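Local coordinates for probable glycosidase crf1 (Neosartorya fumigata, PDB 6IBW), which hydrolyses chitin and couples this cleavage to transglycosylation, joining chitin to 1,6-beta-glucan or to further chitin in the fungal cell wall, at residues Gly45-Glu50 against Thr213-Ser218; Lys148-Trp153 against Thr162-Asp167. One frame throughout, in Å; residues are numbered along the deposited sequence.

Contact 1 of 2, residues Gly45-Glu50 against Thr213-Ser218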
loop_
_atom_site.group_PDB
_atom_site.type_symbol
_atom_site.label_atom_id
_atom_site.label_comp_id
_atom_site.label_asym_id
_atom_site.label_seq_id
_atom_site.Cartn_x
_atom_site.Cartn_y
_atom_site.Cartn_z
ATOM N N GLY A 45 -1.320 -13.448 14.767
ATOM C CA GLY A 45 -1.921 -14.783 14.903
ATOM C C GLY A 45 -1.012 -15.847 14.307
ATOM O O GLY A 45 0.122 -15.549 13.928
ATOM N N PRO A 46 -1.499 -17.104 14.217
ATOM C CA PRO A 46 -0.807 -18.152 13.461
ATOM C C PRO A 46 -0.858 -17.942 11.938
ATOM O O PRO A 46 -0.048 -18.520 11.264
ATOM C CB PRO A 46 -1.553 -19.433 13.866
ATOM C CG PRO A 46 -2.951 -18.946 14.236
ATOM C CD PRO A 46 -2.744 -17.575 14.850
ATOM N N GLN A 47 -1.796 -17.128 11.445
ATOM C CA GLN A 47 -1.963 -16.796 10.006
ATOM C C GLN A 47 -1.329 -15.429 9.712
ATOM O O GLN A 47 -1.532 -14.921 8.601
ATOM C CB GLN A 47 -3.449 -16.788 9.625
ATOM C CG GLN A 47 -3.943 -18.095 9.014
ATOM C CD GLN A 47 -5.349 -17.977 8.469
ATOM O OE1 GLN A 47 -5.609 -18.196 7.284
ATOM N NE2 GLN A 47 -6.286 -17.610 9.327
ATOM N N GLY A 48 -0.579 -14.862 10.659
ATOM C CA GLY A 48 0.093 -13.563 10.487
ATOM C C GLY A 48 -0.698 -12.455 11.141
ATOM O O GLY A 48 -1.523 -12.772 12.030
ATOM N N ALA A 49 -0.417 -11.205 10.758
ATOM C CA ALA A 49 -1.060 -9.977 11.278
ATOM C C ALA A 49 -2.509 -9.944 10.792
ATOM O O ALA A 49 -2.726 -10.313 9.641
ATOM C CB ALA A 49 -0.292 -8.771 10.803
ATOM N N GLU A 50 -3.455 -9.537 11.643
ATOM C CA GLU A 50 -4.910 -9.593 11.336
ATOM C C GLU A 50 -5.461 -8.176 11.216
ATOM O O GLU A 50 -5.381 -7.415 12.175
ATOM C CB GLU A 50 -5.694 -10.344 12.408
ATOM C CG GLU A 50 -5.263 -11.790 12.597
ATOM C CD GLU A 50 -6.097 -12.551 13.636
ATOM O OE1 GLU A 50 -7.009 -11.930 14.252
ATOM O OE2 GLU A 50 -5.844 -13.765 13.845
ATOM N N THR A 213 -11.635 -10.478 8.159
ATOM C CA THR A 213 -10.199 -10.350 8.495
ATOM C C THR A 213 -9.322 -10.463 7.250
ATOM O O THR A 213 -9.483 -11.413 6.468
ATOM C CB THR A 213 -9.815 -11.368 9.569
ATOM O OG1 THR A 213 -10.800 -11.264 10.598
ATOM C CG2 THR A 213 -8.435 -11.122 10.138
ATOM N N MET A 214 -8.392 -9.522 7.119
ATOM C CA MET A 214 -7.313 -9.557 6.106
ATOM C C MET A 214 -6.054 -10.075 6.791
ATOM O O MET A 214 -5.743 -9.585 7.866
ATOM C CB MET A 214 -7.073 -8.158 5.549
ATOM C CG MET A 214 -5.727 -7.987 4.926
ATOM S SD MET A 214 -5.485 -6.232 4.602
ATOM C CE MET A 214 -3.727 -6.087 4.926
ATOM N N TYR A 215 -5.363 -11.036 6.193
ATOM C CA TYR A 215 -4.165 -11.651 6.812
ATOM C C TYR A 215 -2.913 -11.296 6.012
ATOM O O TYR A 215 -2.893 -11.436 4.808
ATOM C CB TYR A 215 -4.365 -13.156 6.931
ATOM C CG TYR A 215 -5.560 -13.559 7.760
ATOM C CD1 TYR A 215 -5.469 -13.698 9.138
ATOM C CD2 TYR A 215 -6.783 -13.829 7.162
ATOM C CE1 TYR A 215 -6.558 -14.095 9.892
ATOM C CE2 TYR A 215 -7.884 -14.228 7.905
ATOM C CZ TYR A 215 -7.769 -14.357 9.279
ATOM O OH TYR A 215 -8.842 -14.730 10.032
ATOM N N VAL A 216 -1.882 -10.842 6.708
ATOM C CA VAL A 216 -0.536 -10.609 6.116
ATOM C C VAL A 216 0.433 -11.548 6.831
ATOM O O VAL A 216 0.654 -11.365 8.012
ATOM C CB VAL A 216 -0.137 -9.124 6.207
ATOM C CG1 VAL A 216 1.185 -8.849 5.524
ATOM C CG2 VAL A 216 -1.216 -8.234 5.617
ATOM N N LYS A 217 0.921 -12.571 6.145
ATOM C CA LYS A 217 1.887 -13.535 6.724
ATOM C C LYS A 217 3.275 -12.903 6.796
ATOM O O LYS A 217 3.915 -13.057 7.836
ATOM C CB LYS A 217 1.922 -14.845 5.941
ATOM C CG LYS A 217 1.084 -15.951 6.570
ATOM C CD LYS A 217 1.512 -17.346 6.206
ATOM C CE LYS A 217 0.588 -18.022 5.212
ATOM N NZ LYS A 217 1.317 -19.041 4.416
ATOM N N SER A 218 3.755 -12.235 5.758
ATOM C CA SER A 218 5.139 -11.690 5.765
ATOM C C SER A 218 5.230 -10.393 4.960
ATOM O O SER A 218 4.363 -10.162 4.119
ATOM C CB SER A 218 6.107 -12.731 5.258
ATOM O OG SER A 218 5.971 -12.925 3.858
#

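Contact 2 of 2, residues Lys148-Trp153 against Thr162-Asp167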
loop_
_atom_site.group_PDB
_atom_site.type_symbol
_atom_site.label_atom_id
_atom_site.label_comp_id
_atom_site.label_asym_id
_atom_site.label_seq_id
_atom_site.Cartn_x
_atom_site.Cartn_y
_atom_site.Cartn_z
ATOM N N LYS A 148 13.481 3.846 -11.380
ATOM C CA LYS A 148 13.333 5.183 -12.006
ATOM C C LYS A 148 12.564 5.020 -13.325
ATOM O O LYS A 148 11.867 5.956 -13.727
ATOM C CB LYS A 148 14.717 5.806 -12.221
ATOM C CG LYS A 148 15.506 6.107 -10.949
ATOM C CD LYS A 148 17.002 6.352 -11.188
ATOM C CE LYS A 148 17.940 5.410 -10.443
ATOM N NZ LYS A 148 18.030 5.696 -8.987
ATOM N N ASP A 149 12.698 3.861 -13.966
ATOM C CA ASP A 149 12.165 3.589 -15.324
ATOM C C ASP A 149 10.736 3.044 -15.242
ATOM O O ASP A 149 9.962 3.359 -16.126
ATOM C CB ASP A 149 13.081 2.628 -16.078
ATOM C CG ASP A 149 14.537 3.038 -15.999
ATOM O OD1 ASP A 149 14.879 4.125 -16.527
ATOM O OD2 ASP A 149 15.301 2.293 -15.360
ATOM N N ALA A 150 10.398 2.223 -14.256
ATOM C CA ALA A 150 9.047 1.621 -14.218
ATOM C C ALA A 150 8.674 1.109 -12.832
ATOM O O ALA A 150 9.558 0.758 -12.062
ATOM C CB ALA A 150 8.944 0.510 -15.232
ATOM N N VAL A 151 7.372 1.065 -12.572
ATOM C CA VAL A 151 6.753 0.328 -11.442
ATOM C C VAL A 151 6.176 -0.963 -12.025
ATOM O O VAL A 151 5.462 -0.891 -13.038
ATOM C CB VAL A 151 5.674 1.188 -10.774
ATOM C CG1 VAL A 151 4.898 0.412 -9.718
ATOM C CG2 VAL A 151 6.267 2.468 -10.210
ATOM N N THR A 152 6.514 -2.112 -11.453
ATOM C CA THR A 152 5.987 -3.400 -11.956
ATOM C C THR A 152 5.154 -4.033 -10.849
ATOM O O THR A 152 5.583 -3.996 -9.720
ATOM C CB THR A 152 7.111 -4.277 -12.506
ATOM O OG1 THR A 152 7.897 -3.430 -13.345
ATOM C CG2 THR A 152 6.603 -5.461 -13.300
ATOM N N TRP A 153 3.974 -4.536 -11.190
ATOM C CA TRP A 153 3.057 -5.238 -10.272
ATOM C C TRP A 153 3.085 -6.714 -10.650
ATOM O O TRP A 153 2.822 -7.020 -11.821
ATOM C CB TRP A 153 1.651 -4.703 -10.451
ATOM C CG TRP A 153 1.312 -3.403 -9.798
ATOM C CD1 TRP A 153 0.739 -3.246 -8.574
ATOM C CD2 TRP A 153 1.350 -2.098 -10.396
ATOM N NE1 TRP A 153 0.471 -1.925 -8.347
ATOM C CE2 TRP A 153 0.832 -1.203 -9.451
ATOM C CE3 TRP A 153 1.805 -1.596 -11.616
ATOM C CZ2 TRP A 153 0.735 0.157 -9.704
ATOM C CZ3 TRP A 153 1.717 -0.248 -11.862
ATOM C CH2 TRP A 153 1.181 0.611 -10.920
ATOM N N THR A 162 2.732 -3.103 -15.780
ATOM C CA THR A 162 3.956 -2.277 -15.821
ATOM C C THR A 162 3.548 -0.835 -16.096
ATOM O O THR A 162 2.777 -0.625 -17.003
ATOM C CB THR A 162 4.926 -2.758 -16.906
ATOM O OG1 THR A 162 5.214 -4.140 -16.711
ATOM C CG2 THR A 162 6.227 -1.989 -16.896
ATOM N N LEU A 163 4.019 0.102 -15.291
ATOM C CA LEU A 163 3.840 1.551 -15.530
ATOM C C LEU A 163 5.230 2.106 -15.809
ATOM O O LEU A 163 6.057 2.060 -14.895
ATOM C CB LEU A 163 3.218 2.206 -14.296
ATOM C CG LEU A 163 3.254 3.731 -14.313
ATOM C CD1 LEU A 163 2.126 4.280 -15.156
ATOM C CD2 LEU A 163 3.211 4.304 -12.912
ATOM N N THR A 164 5.498 2.540 -17.040
ATOM C CA THR A 164 6.814 3.138 -17.349
ATOM C C THR A 164 6.762 4.613 -16.978
ATOM O O THR A 164 5.692 5.153 -16.886
ATOM C CB THR A 164 7.273 2.833 -18.770
ATOM O OG1 THR A 164 6.431 3.493 -19.702
ATOM C CG2 THR A 164 7.277 1.351 -19.067
ATOM N N TYR A 165 7.917 5.207 -16.742
ATOM C CA TYR A 165 8.099 6.613 -16.315
ATOM C C TYR A 165 7.297 7.555 -17.223
ATOM O O TYR A 165 6.780 8.520 -16.697
ATOM C CB TYR A 165 9.600 6.917 -16.321
ATOM C CG TYR A 165 9.978 8.303 -15.878
ATOM C CD1 TYR A 165 10.100 8.603 -14.530
ATOM C CD2 TYR A 165 10.257 9.296 -16.804
ATOM C CE1 TYR A 165 10.488 9.866 -14.116
ATOM C CE2 TYR A 165 10.649 10.560 -16.407
ATOM C CZ TYR A 165 10.746 10.850 -15.058
ATOM O OH TYR A 165 11.103 12.099 -14.667
ATOM N N ASN A 166 7.196 7.291 -18.530
ATOM C CA ASN A 166 6.563 8.239 -19.483
ATOM C C ASN A 166 5.055 7.990 -19.565
ATOM O O ASN A 166 4.379 8.920 -20.028
ATOM C CB ASN A 166 7.174 8.160 -20.883
ATOM N N ASP A 167 4.536 6.845 -19.114
ATOM C CA ASP A 167 3.069 6.576 -19.076
ATOM C C ASP A 167 2.410 7.444 -18.002
ATOM O O ASP A 167 1.185 7.693 -18.127
ATOM C CB ASP A 167 2.751 5.096 -18.835
ATOM C CG ASP A 167 3.371 4.153 -19.865
ATOM O OD1 ASP A 167 3.855 4.662 -20.915
ATOM O OD2 ASP A 167 3.408 2.909 -19.593
#

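Contact 1 of 2, residues Gly45-Glu50 against Thr213-Ser218
The carbonyl oxygen of Val216 is approached by two donors from the 45-50 loop: the N-H of Ala49, with N 3.0 Å from Val216 O, and, as a weaker CA-H···O contact, the CA of Gly48. The reciprocal bond, Val216 N to Ala49 O, is straighter (168° at the hydrogen) and lies in the carbonyl plane, completing an antiparallel hydrogen-bonded pair. Gly48 closes a type I turn from Gly45, and its CA lies just 4.2 Å from that of Lys217. Two groups lie on opposite faces of the Tyr215 ring, each displaced toward the rim. One is the Gln47 amide, NE2 3.6 Å from Tyr215 CE1 and the two planes 32° apart, while OE1 of that amide bonds Lys78; the other is the CG2 methyl of Thr213, which also meets Glu50 CB at 3.6 Å. Glu50 runs alongside the tyrosine, pointing the same way. Its chi1 of -60° sets CG beside the backbone N and 3.8 Å from Tyr215 CE1; the extended chain beyond carries the carboxylate onward, almost perpendicular to the ring. The pairing adds strand 50-53 to the antiparallel sheet that holds 212-223, as in the beta-sandwich (jelly-roll) fold of family 16.

Contact 2 of 2, residues Lys148-Trp153 against Thr162-Asp167
Leu163 meets the Trp153 indole at its edge, near the ring plane, with CB 3.8 Å from Trp153 CZ3, while CG1 of Val151 sits over one face of the same ring, toward the rim. The indole is fixed further by NE1 bonding to the backbone O of Asp100 and by an edge-to-face stack with Trp101. At the other end of the contact the flat group is Tyr165: Lys148 O approaches its ring obliquely, 3.3 Å from Tyr165 CD1, and the ring also meets that of Phe174. A chi1 of -179° swings the phenol away from the strand pair, although CB starts toward it. Between these rings runs a regular antiparallel ladder. Val151 N bonds Leu163 O at 2.8 Å, and Leu163 N returns to Val151 O at 2.9 Å, almost straight at 174°. A third bond, Tyr165 N to Asp149 O, is 2.8 Å long, but its donor stands above the carbonyl plane. Thr152 and Thr162 lie side by side, CG2 of Thr152 3.9 Å from OG1 of Thr162, and share with Ala150 and Thr164 an outer face nearer solvent. Val151 and Leu163 occupy the opposite, buried face. Backbone bonds thus give the pairing, while apolar contacts of Val151, Leu163 and Trp153 on the inner side join the hairpin to the rest of the fold.

How the contacts relate
Both contacts belong to the same antiparallel sheet, yet they lie on opposite sides of the chain's centre, with their own centres 30 Å apart and no touch between them. Contact 2 pairs near neighbours in sequence, the two arms of one hairpin, whereas contact 1 joins parts more than 160 residues apart and so brackets the whole of contact 2 along the chain. Each is partly buried, combining buried residues with others nearer the surface. Their chemistry differs accordingly: in 45-50/213-218 a turn and polar side chains gather round a partly exposed tyrosine, while in 148-153/162-167 a longer run of paired backbone carries aliphatic groups against a buried tryptophan.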